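Local coordinates for ABC transporter binding protein AcbH (Actinoplanes, PDB 3OO8) that serves as the extracellular solute receptor of an ABC transporter, binding beta-D-galactopyranose with exclusive preference, at residues K122-G127 against K365-F370; W88-R93 against Y132-L137; G192-L197 against D205-L210. The protein carries 2 engineered substitutions. One frame throughout, in Å; residues are numbered along the deposited sequence.

Contact 1 (K122-G127 against K365-F370); sequences KSLSKG and KSVSQF
L124, on helix 119-124, meets V367 and Q369 through one isobutyl group, and the way these three side chains are turned defines the contact. L124 CD2 presses against V367 CG2 at 3.4 Å, tighter than ordinary carbon-carbon van der Waals contact, with the two side chains meeting at a slant. Q369 comes in differently, at about a right angle to L124. Its amide nitrogen lies against the leucine stem and one methyl, Q369 NE2 standing 3.9 Å from L124 CB, so this part of the contact is packing and not a polar bond. The leucine reaches both partners because its CG sits between the backbone N and the carbonyl carbon (chi1 62°).

The glutamine folds back toward the strand before it. A chain bent at chi2 (-56°) brings NE2 near the carbonyl oxygen of V367, giving a weak hydrogen bond of 3.2 Å from Q369 NE2 to V367 O, with an angle of 132° at the hydrogen. Its stronger partner lies elsewhere: OE1 accepts from the backbone N of T300. The amide is thus held at both ends, which limits its rotation beside the leucine. Toward K365 the contact becomes wetter. There a water is hydrogen-bonded to S123 OG at 2.8 Å and donates to K365 O at 2.9 Å, linking the helix to the residue just ahead of the strand, with no direct hydrogen bond between the segments.

Strand 366-368 pairs in parallel with strand 295-297, and the chain then runs through F370, at an N-cap position, into helix 371-374, which carries the galactose-binding R373. The whole is a buried helix-to-strand junction of the class 2 solute-binding-protein fold, next to its sugar pocket.

Contact 2 (W88-R93 against Y132-L137); sequences WFAGYR and YYLVPL
L134 carries this contact almost alone, its two methyls reaching separate parts of the chain as strand 85-89 gives way to a turn. CD1 of L134 lies 4.2 Å from the carbonyl carbon of F89, while CD2 of L134 is 4.2 Å from the backbone N of A90 and 4.3 Å from the CB of that alanine. With CG anti to the backbone N (chi1 -173°), the leucine extends toward the F89-A90 peptide, and its two methyls meet it at different atoms. These are easy van der Waals distances with no strain. L124 and I304 also touch L134, enclosing it in apolar surroundings.

Away from the leucine the tightest packing lies within 88-93 itself. CE2 of F89 sits 3.6 Å above the plane of the W88 ring, displaced toward its rim, and the guanidinium of R93 has CZ2 of W88 over one face. R93 belongs to the galactose site, and R373, another binding residue, makes a cation-pi interaction with F89.

Beyond A90 the packing between the segments thins, and Y92 and Y132 are partly exposed. G91 precedes helix 92-99 as its N-cap residue; a CB at phi 133° would run into the carbonyl O of A90, so a residue without a side chain suits this position.

No hydrogen bond crosses between the segments. Backbone groups find partners elsewhere, W88 with G302, A90 with T300, and L134 O with W110 NE1. The chemistry therefore implies a join that rests on shape and apolar burial, with R93 left to the sugar site.

Contact 3 (G192-L197 against D205-L210); sequences GTFDIL and DYHIKL
Two helices joined by a short loop, 191-201 and 204-212, pack here through F194 and D195 of the first and H207 and L210 of the second. Their segments come within 10.9 Å, axis to axis, and run at 133°, closer to antiparallel than to perpendicular.

H207 fills the middle. A fully extended first torsion (chi1 -179°) carries its imidazole across the gap to D195, where CE1 of H207 lies 3.3 Å from OD1 of D195. The carboxylate and imidazole planes are 68° apart, so the acid meets the ring steeply. The carbonyl O of D195 lies over one face of the imidazole. Its ND1 is hydrogen-bonded to ND2 of N198, a tie between the two members of this pair of consecutive helices that holds the ring's rotation.

The polar partners of D195 lie elsewhere. OD2 accepts a weak hydrogen bond from the backbone N of M371 and lies close to the like-charged OD2 of D297, a closeness that might raise the acid's pKa. Replacing D195 by alanine is likely to cost the M371 amide its weak acceptor and to open a gap beside H207 CE1.

Beside the acid the packing turns apolar. L210 CD2 approaches the F194 ring at its edge, 3.7 Å from CZ of F194, while H207 CE1 comes to the same ring's edge, 4.4 Å from CE2 of F194. In the plane of that phenyl, also at an edge, is OD1 of the neighbouring D195. V225 of helix 220-232 and M371 touch F194, while V222 touches L210.

How the contacts relate
The touching side chains of all three contacts are buried, so they differ in chemistry more than in depth; the S123-water-K365 side of contact 1 does reach exposed residues. Contacts 1 and 2 belong together: helix 119-124 and strand 134-147 follow one another in the chain, and S125 O lies 2.9 Å from Y133 N, a probable hydrogen bond. Contact 2 is packing alone, with no hydrogen bond across it, whereas contact 1 adds an amide and a bridging water. Contact 3 joins two neighbouring helices and sets a carboxylate against an imidazole. It is nested in the chain between the halves of contact 1 and touches it through F370, which also stacks on the galactose-binding W142. Contacts 2 and 3 do not touch.

Contact 1 (K122-G127 against K365-F370)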
loop_
_atom_site.group_PDB
_atom_site.type_symbol
_atom_site.label_atom_id
_atom_site.label_comp_id
_atom_site.label_asym_id
_atom_site.label_seq_id
_atom_site.Cartn_x
_atom_site.Cartn_y
_atom_site.Cartn_z
ATOM N N LYS A 122 5.349 9.042 -10.313
ATOM C CA LYS A 122 6.656 9.667 -10.338
ATOM C C LYS A 122 7.143 9.965 -8.914
ATOM O O LYS A 122 8.262 9.574 -8.550
ATOM C CB LYS A 122 6.624 10.933 -11.197
ATOM C CG LYS A 122 6.387 10.601 -12.661
ATOM C CD LYS A 122 6.284 11.845 -13.529
ATOM C CE LYS A 122 6.040 11.407 -14.967
ATOM N NZ LYS A 122 5.949 12.535 -15.923
ATOM N N SER A 123 6.274 10.556 -8.086
ATOM C CA SER A 123 6.644 10.865 -6.691
ATOM C C SER A 123 7.145 9.658 -5.910
ATOM O O SER A 123 8.170 9.745 -5.210
ATOM C CB SER A 123 5.463 11.474 -5.918
ATOM O OG SER A 123 5.158 12.723 -6.499
ATOM N N LEU A 124 6.394 8.558 -5.946
ATOM C CA LEU A 124 6.794 7.387 -5.191
ATOM C C LEU A 124 8.046 6.681 -5.688
ATOM O O LEU A 124 8.604 5.828 -4.994
ATOM C CB LEU A 124 5.639 6.380 -5.052
ATOM C CG LEU A 124 5.077 5.764 -6.349
ATOM C CD1 LEU A 124 5.950 4.569 -6.799
ATOM C CD2 LEU A 124 3.593 5.342 -6.196
ATOM N N SER A 125 8.531 7.118 -6.863
ATOM C CA SER A 125 9.707 6.526 -7.470
ATOM C C SER A 125 10.988 7.317 -7.207
ATOM O O SER A 125 12.049 6.899 -7.607
ATOM C CB SER A 125 9.482 6.345 -8.981
ATOM O OG SER A 125 8.388 5.448 -9.210
ATOM N N LYS A 126 10.858 8.439 -6.503
ATOM C CA LYS A 126 12.031 9.337 -6.280
ATOM C C LYS A 126 12.621 9.267 -4.885
ATOM O O LYS A 126 11.960 8.837 -3.914
ATOM C CB LYS A 126 11.603 10.779 -6.514
ATOM C CG LYS A 126 11.273 11.093 -7.959
ATOM C CD LYS A 126 10.780 12.523 -8.078
ATOM C CE LYS A 126 10.461 12.853 -9.501
ATOM N NZ LYS A 126 10.025 14.295 -9.670
ATOM N N GLY A 127 13.895 9.637 -4.794
ATOM C CA GLY A 127 14.586 9.760 -3.515
ATOM C C GLY A 127 14.448 11.193 -3.001
ATOM O O GLY A 127 13.848 12.045 -3.655
ATOM N N LYS A 365 -3.741 12.172 -6.017
ATOM C CA LYS A 365 -2.627 13.105 -6.229
ATOM C C LYS A 365 -1.287 12.467 -5.804
ATOM O O LYS A 365 -0.251 12.666 -6.454
ATOM C CB LYS A 365 -2.904 14.370 -5.403
ATOM C CG LYS A 365 -1.981 15.530 -5.658
ATOM C CD LYS A 365 -2.621 16.800 -5.081
ATOM C CE LYS A 365 -4.096 16.884 -5.478
ATOM N NZ LYS A 365 -4.783 18.145 -5.043
ATOM N N SER A 366 -1.327 11.721 -4.703
ATOM C CA SER A 366 -0.169 11.012 -4.135
ATOM C C SER A 366 -0.674 9.743 -3.495
ATOM O O SER A 366 -1.815 9.708 -3.024
ATOM C CB SER A 366 0.495 11.828 -3.015
ATOM O OG SER A 366 1.087 13.003 -3.542
ATOM N N VAL A 367 0.154 8.700 -3.482
ATOM C CA VAL A 367 -0.235 7.487 -2.761
ATOM C C VAL A 367 0.826 7.163 -1.735
ATOM O O VAL A 367 2.028 7.231 -2.018
ATOM C CB VAL A 367 -0.499 6.232 -3.668
ATOM C CG1 VAL A 367 -1.776 6.430 -4.500
ATOM C CG2 VAL A 367 0.702 5.871 -4.507
ATOM N N SER A 368 0.356 6.841 -0.534
ATOM C CA SER A 368 1.248 6.388 0.510
ATOM C C SER A 368 1.371 4.860 0.382
ATOM O O SER A 368 0.715 4.259 -0.478
ATOM C CB SER A 368 0.745 6.898 1.863
ATOM O OG SER A 368 -0.630 6.526 2.038
ATOM N N GLN A 369 2.200 4.231 1.218
ATOM C CA GLN A 369 2.602 2.847 0.947
ATOM C C GLN A 369 2.270 1.901 2.093
ATOM O O GLN A 369 2.799 0.784 2.108
ATOM C CB GLN A 369 4.121 2.810 0.791
ATOM C CG GLN A 369 4.643 3.712 -0.329
ATOM C CD GLN A 369 3.995 3.386 -1.682
ATOM O OE1 GLN A 369 3.933 2.230 -2.088
ATOM N NE2 GLN A 369 3.551 4.414 -2.399
ATOM N N PHE A 370 1.395 2.360 2.996
ATOM C CA PHE A 370 1.019 1.665 4.261
ATOM C C PHE A 370 2.086 1.925 5.313
ATOM O O PHE A 370 3.262 2.033 4.995
ATOM C CB PHE A 370 0.747 0.166 4.057
ATOM C CG PHE A 370 0.156 -0.513 5.274
ATOM C CD1 PHE A 370 -1.163 -0.274 5.673
ATOM C CD2 PHE A 370 0.920 -1.428 5.984
ATOM C CE1 PHE A 370 -1.696 -0.932 6.794
ATOM C CE2 PHE A 370 0.382 -2.078 7.097
ATOM C CZ PHE A 370 -0.920 -1.822 7.491
HETATM O O HOH W 1 2.508 13.463 -6.445
#

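Contact 2 (W88-R93 against Y132-L137)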
loop_
_atom_site.group_PDB
_atom_site.type_symbol
_atom_site.label_atom_id
_atom_site.label_comp_id
_atom_site.label_asym_id
_atom_site.label_seq_id
_atom_site.Cartn_x
_atom_site.Cartn_y
_atom_site.Cartn_z
ATOM N N TRP A 88 12.186 -4.395 -5.307
ATOM C CA TRP A 88 12.018 -3.683 -4.042
ATOM C C TRP A 88 10.642 -3.012 -4.059
ATOM O O TRP A 88 9.745 -3.455 -4.762
ATOM C CB TRP A 88 13.184 -2.693 -3.767
ATOM C CG TRP A 88 13.222 -2.289 -2.313
ATOM C CD1 TRP A 88 13.071 -1.027 -1.794
ATOM C CD2 TRP A 88 13.368 -3.169 -1.191
ATOM N NE1 TRP A 88 13.108 -1.080 -0.421
ATOM C CE2 TRP A 88 13.280 -2.375 -0.022
ATOM C CE3 TRP A 88 13.540 -4.550 -1.055
ATOM C CZ2 TRP A 88 13.354 -2.928 1.268
ATOM C CZ3 TRP A 88 13.646 -5.098 0.250
ATOM C CH2 TRP A 88 13.543 -4.277 1.373
ATOM N N PHE A 89 10.468 -1.923 -3.321
ATOM C CA PHE A 89 9.153 -1.261 -3.299
ATOM C C PHE A 89 9.319 0.156 -2.762
ATOM O O PHE A 89 10.330 0.482 -2.118
ATOM C CB PHE A 89 8.194 -2.072 -2.411
ATOM C CG PHE A 89 8.807 -2.509 -1.101
ATOM C CD1 PHE A 89 8.832 -1.661 0.017
ATOM C CD2 PHE A 89 9.343 -3.780 -0.979
ATOM C CE1 PHE A 89 9.381 -2.084 1.225
ATOM C CE2 PHE A 89 9.905 -4.195 0.212
ATOM C CZ PHE A 89 9.937 -3.357 1.304
ATOM N N ALA A 90 8.330 0.997 -3.037
ATOM C CA ALA A 90 8.352 2.378 -2.589
ATOM C C ALA A 90 8.341 2.483 -1.058
ATOM O O ALA A 90 7.883 1.572 -0.345
ATOM C CB ALA A 90 7.172 3.171 -3.225
ATOM N N GLY A 91 8.842 3.609 -0.559
ATOM C CA GLY A 91 8.701 3.889 0.871
ATOM C C GLY A 91 9.981 4.343 1.519
ATOM O O GLY A 91 10.914 4.840 0.848
ATOM N N TYR A 92 9.985 4.218 2.852
ATOM C CA TYR A 92 11.088 4.725 3.651
ATOM C C TYR A 92 12.434 4.130 3.279
ATOM O O TYR A 92 13.409 4.866 3.098
ATOM C CB TYR A 92 10.781 4.459 5.127
ATOM C CG TYR A 92 11.764 5.122 6.070
ATOM C CD1 TYR A 92 11.449 6.350 6.660
ATOM C CD2 TYR A 92 13.003 4.555 6.327
ATOM C CE1 TYR A 92 12.325 6.979 7.544
ATOM C CE2 TYR A 92 13.906 5.188 7.189
ATOM C CZ TYR A 92 13.551 6.389 7.790
ATOM O OH TYR A 92 14.449 7.017 8.645
ATOM N N ARG A 93 12.475 2.811 3.145
ATOM C CA ARG A 93 13.751 2.126 2.876
ATOM C C ARG A 93 14.333 2.469 1.503
ATOM O O ARG A 93 15.554 2.709 1.364
ATOM C CB ARG A 93 13.606 0.638 3.131
ATOM C CG ARG A 93 13.445 0.371 4.623
ATOM C CD ARG A 93 13.996 -0.974 4.998
ATOM N NE ARG A 93 12.977 -2.014 4.890
ATOM C CZ ARG A 93 13.209 -3.298 5.136
ATOM N NH1 ARG A 93 12.222 -4.181 5.033
ATOM N NH2 ARG A 93 14.433 -3.689 5.477
ATOM N N TYR A 132 15.223 9.893 -9.671
ATOM C CA TYR A 132 14.450 8.643 -9.706
ATOM C C TYR A 132 15.336 7.455 -9.322
ATOM O O TYR A 132 16.490 7.391 -9.716
ATOM C CB TYR A 132 13.965 8.396 -11.132
ATOM C CG TYR A 132 12.824 9.281 -11.573
ATOM C CD1 TYR A 132 11.515 9.008 -11.166
ATOM C CD2 TYR A 132 13.032 10.384 -12.397
ATOM C CE1 TYR A 132 10.461 9.812 -11.549
ATOM C CE2 TYR A 132 11.959 11.194 -12.792
ATOM C CZ TYR A 132 10.673 10.897 -12.368
ATOM O OH TYR A 132 9.591 11.646 -12.767
ATOM N N TYR A 133 14.794 6.500 -8.560
ATOM C CA TYR A 133 15.522 5.303 -8.130
ATOM C C TYR A 133 14.735 4.008 -8.355
ATOM O O TYR A 133 15.303 2.918 -8.321
ATOM C CB TYR A 133 15.972 5.414 -6.654
ATOM C CG TYR A 133 17.017 6.490 -6.451
ATOM C CD1 TYR A 133 18.340 6.216 -6.703
ATOM C CD2 TYR A 133 16.644 7.762 -5.990
ATOM C CE1 TYR A 133 19.325 7.197 -6.517
ATOM C CE2 TYR A 133 17.611 8.745 -5.810
ATOM C CZ TYR A 133 18.932 8.441 -6.074
ATOM O OH TYR A 133 19.900 9.410 -5.867
ATOM N N LEU A 134 13.428 4.150 -8.561
ATOM C CA LEU A 134 12.550 2.990 -8.698
ATOM C C LEU A 134 11.814 3.012 -10.032
ATOM O O LEU A 134 11.411 4.087 -10.505
ATOM C CB LEU A 134 11.487 3.035 -7.588
ATOM C CG LEU A 134 10.536 1.814 -7.432
ATOM C CD1 LEU A 134 11.161 0.765 -6.513
ATOM C CD2 LEU A 134 9.138 2.214 -6.948
ATOM N N VAL A 135 11.565 1.818 -10.596
ATOM C CA VAL A 135 10.540 1.696 -11.648
ATOM C C VAL A 135 9.395 0.892 -11.049
ATOM O O VAL A 135 9.620 -0.261 -10.687
ATOM C CB VAL A 135 10.988 0.932 -12.880
ATOM C CG1 VAL A 135 9.776 0.797 -13.826
ATOM C CG2 VAL A 135 12.099 1.692 -13.595
ATOM N N PRO A 136 8.215 1.501 -10.924
ATOM C CA PRO A 136 7.137 0.724 -10.267
ATOM C C PRO A 136 6.441 -0.196 -11.251
ATOM O O PRO A 136 6.509 0.031 -12.468
ATOM C CB PRO A 136 6.168 1.831 -9.825
ATOM C CG PRO A 136 6.300 2.888 -10.824
ATOM C CD PRO A 136 7.759 2.869 -11.255
ATOM N N LEU A 137 5.746 -1.204 -10.724
ATOM C CA LEU A 137 5.054 -2.186 -11.574
ATOM C C LEU A 137 3.563 -2.246 -11.277
ATOM O O LEU A 137 2.757 -2.159 -12.205
ATOM C CB LEU A 137 5.683 -3.593 -11.432
ATOM C CG LEU A 137 5.238 -4.554 -12.547
ATOM C CD1 LEU A 137 5.751 -4.106 -13.924
ATOM C CD2 LEU A 137 5.734 -5.964 -12.192
#

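Contact 3 (G192-L197 against D205-L210)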
loop_
_atom_site.group_PDB
_atom_site.type_symbol
_atom_site.label_atom_id
_atom_site.label_comp_id
_atom_site.label_asym_id
_atom_site.label_seq_id
_atom_site.Cartn_x
_atom_site.Cartn_y
_atom_site.Cartn_z
ATOM N N GLY A 192 -3.871 0.721 9.078
ATOM C CA GLY A 192 -4.518 1.327 7.897
ATOM C C GLY A 192 -5.528 2.395 8.276
ATOM O O GLY A 192 -5.764 3.329 7.522
ATOM N N THR A 193 -6.222 2.203 9.396
ATOM C CA THR A 193 -7.172 3.209 9.854
ATOM C C THR A 193 -6.419 4.471 10.328
ATOM O O THR A 193 -6.843 5.601 10.039
ATOM C CB THR A 193 -8.112 2.649 10.933
ATOM O OG1 THR A 193 -9.003 1.724 10.295
ATOM C CG2 THR A 193 -8.915 3.775 11.547
ATOM N N PHE A 194 -5.317 4.281 11.049
ATOM C CA PHE A 194 -4.505 5.430 11.440
ATOM C C PHE A 194 -4.080 6.212 10.194
ATOM O O PHE A 194 -4.277 7.440 10.106
ATOM C CB PHE A 194 -3.248 5.066 12.245
ATOM C CG PHE A 194 -2.434 6.281 12.590
ATOM C CD1 PHE A 194 -2.678 6.996 13.769
ATOM C CD2 PHE A 194 -1.478 6.771 11.694
ATOM C CE1 PHE A 194 -1.977 8.137 14.055
ATOM C CE2 PHE A 194 -0.782 7.950 11.965
ATOM C CZ PHE A 194 -1.028 8.619 13.157
ATOM N N ASP A 195 -3.534 5.483 9.226
ATOM C CA ASP A 195 -3.055 6.123 8.008
ATOM C C ASP A 195 -4.120 6.937 7.297
ATOM O O ASP A 195 -3.879 8.069 6.881
ATOM C CB ASP A 195 -2.542 5.089 7.016
ATOM C CG ASP A 195 -1.296 4.372 7.485
ATOM O OD1 ASP A 195 -0.604 4.774 8.451
ATOM O OD2 ASP A 195 -1.015 3.342 6.777
ATOM N N ILE A 196 -5.293 6.354 7.102
ATOM C CA ILE A 196 -6.311 7.040 6.303
ATOM C C ILE A 196 -6.888 8.259 7.041
ATOM O O ILE A 196 -7.162 9.293 6.406
ATOM C CB ILE A 196 -7.406 6.065 5.776
ATOM C CG1 ILE A 196 -8.170 6.642 4.578
ATOM C CG2 ILE A 196 -8.394 5.598 6.879
ATOM C CD1 ILE A 196 -7.306 7.161 3.413
ATOM N N LEU A 197 -7.115 8.135 8.353
ATOM C CA LEU A 197 -7.555 9.288 9.160
ATOM C C LEU A 197 -6.520 10.412 9.056
ATOM O O LEU A 197 -6.895 11.570 8.865
ATOM C CB LEU A 197 -7.759 8.899 10.611
ATOM C CG LEU A 197 -8.950 7.972 10.804
ATOM C CD1 LEU A 197 -8.984 7.619 12.265
ATOM C CD2 LEU A 197 -10.271 8.676 10.448
ATOM N N ASP A 205 1.593 15.279 2.990
ATOM C CA ASP A 205 2.882 15.809 3.404
ATOM C C ASP A 205 3.124 15.661 4.902
ATOM O O ASP A 205 4.197 15.219 5.348
ATOM C CB ASP A 205 3.010 17.272 2.995
ATOM C CG ASP A 205 3.176 17.446 1.491
ATOM O OD1 ASP A 205 3.566 16.473 0.799
ATOM O OD2 ASP A 205 2.912 18.570 1.009
ATOM N N TYR A 206 2.100 15.978 5.692
ATOM C CA TYR A 206 2.168 15.753 7.142
ATOM C C TYR A 206 2.312 14.276 7.525
ATOM O O TYR A 206 3.090 13.937 8.412
ATOM C CB TYR A 206 0.879 16.286 7.804
ATOM C CG TYR A 206 0.837 16.137 9.311
ATOM C CD1 TYR A 206 1.263 17.164 10.145
ATOM C CD2 TYR A 206 0.296 14.998 9.917
ATOM C CE1 TYR A 206 1.211 17.028 11.535
ATOM C CE2 TYR A 206 0.278 14.841 11.291
ATOM C CZ TYR A 206 0.683 15.877 12.103
ATOM O OH TYR A 206 0.628 15.757 13.460
ATOM N N HIS A 207 1.520 13.391 6.901
ATOM C CA HIS A 207 1.665 11.981 7.190
ATOM C C HIS A 207 3.092 11.492 6.952
ATOM O O HIS A 207 3.649 10.836 7.835
ATOM C CB HIS A 207 0.640 11.157 6.390
ATOM C CG HIS A 207 0.704 9.679 6.643
ATOM N ND1 HIS A 207 0.356 9.092 7.846
ATOM C CD2 HIS A 207 1.035 8.661 5.807
ATOM C CE1 HIS A 207 0.494 7.779 7.743
ATOM N NE2 HIS A 207 0.907 7.495 6.518
ATOM N N ILE A 208 3.703 11.869 5.821
ATOM C CA ILE A 208 5.071 11.435 5.543
ATOM C C ILE A 208 6.071 12.048 6.547
ATOM O O ILE A 208 6.983 11.354 7.003
ATOM C CB ILE A 208 5.499 11.681 4.050
ATOM C CG1 ILE A 208 4.532 10.987 3.091
ATOM C CG2 ILE A 208 6.887 11.125 3.804
ATOM C CD1 ILE A 208 4.356 9.465 3.381
ATOM N N LYS A 209 5.876 13.314 6.919
ATOM C CA LYS A 209 6.730 13.951 7.935
ATOM C C LYS A 209 6.652 13.185 9.236
ATOM O O LYS A 209 7.686 12.922 9.876
ATOM C CB LYS A 209 6.337 15.405 8.158
ATOM C CG LYS A 209 6.826 16.385 7.086
ATOM C CD LYS A 209 6.302 17.771 7.432
ATOM C CE LYS A 209 6.870 18.823 6.511
ATOM N NZ LYS A 209 6.254 20.136 6.858
ATOM N N LEU A 210 5.431 12.786 9.613
ATOM C CA LEU A 210 5.251 12.021 10.833
ATOM C C LEU A 210 5.972 10.672 10.723
ATOM O O LEU A 210 6.662 10.240 11.647
ATOM C CB LEU A 210 3.760 11.801 11.145
ATOM C CG LEU A 210 3.443 11.059 12.452
ATOM C CD1 LEU A 210 3.903 11.835 13.689
ATOM C CD2 LEU A 210 1.959 10.705 12.571
#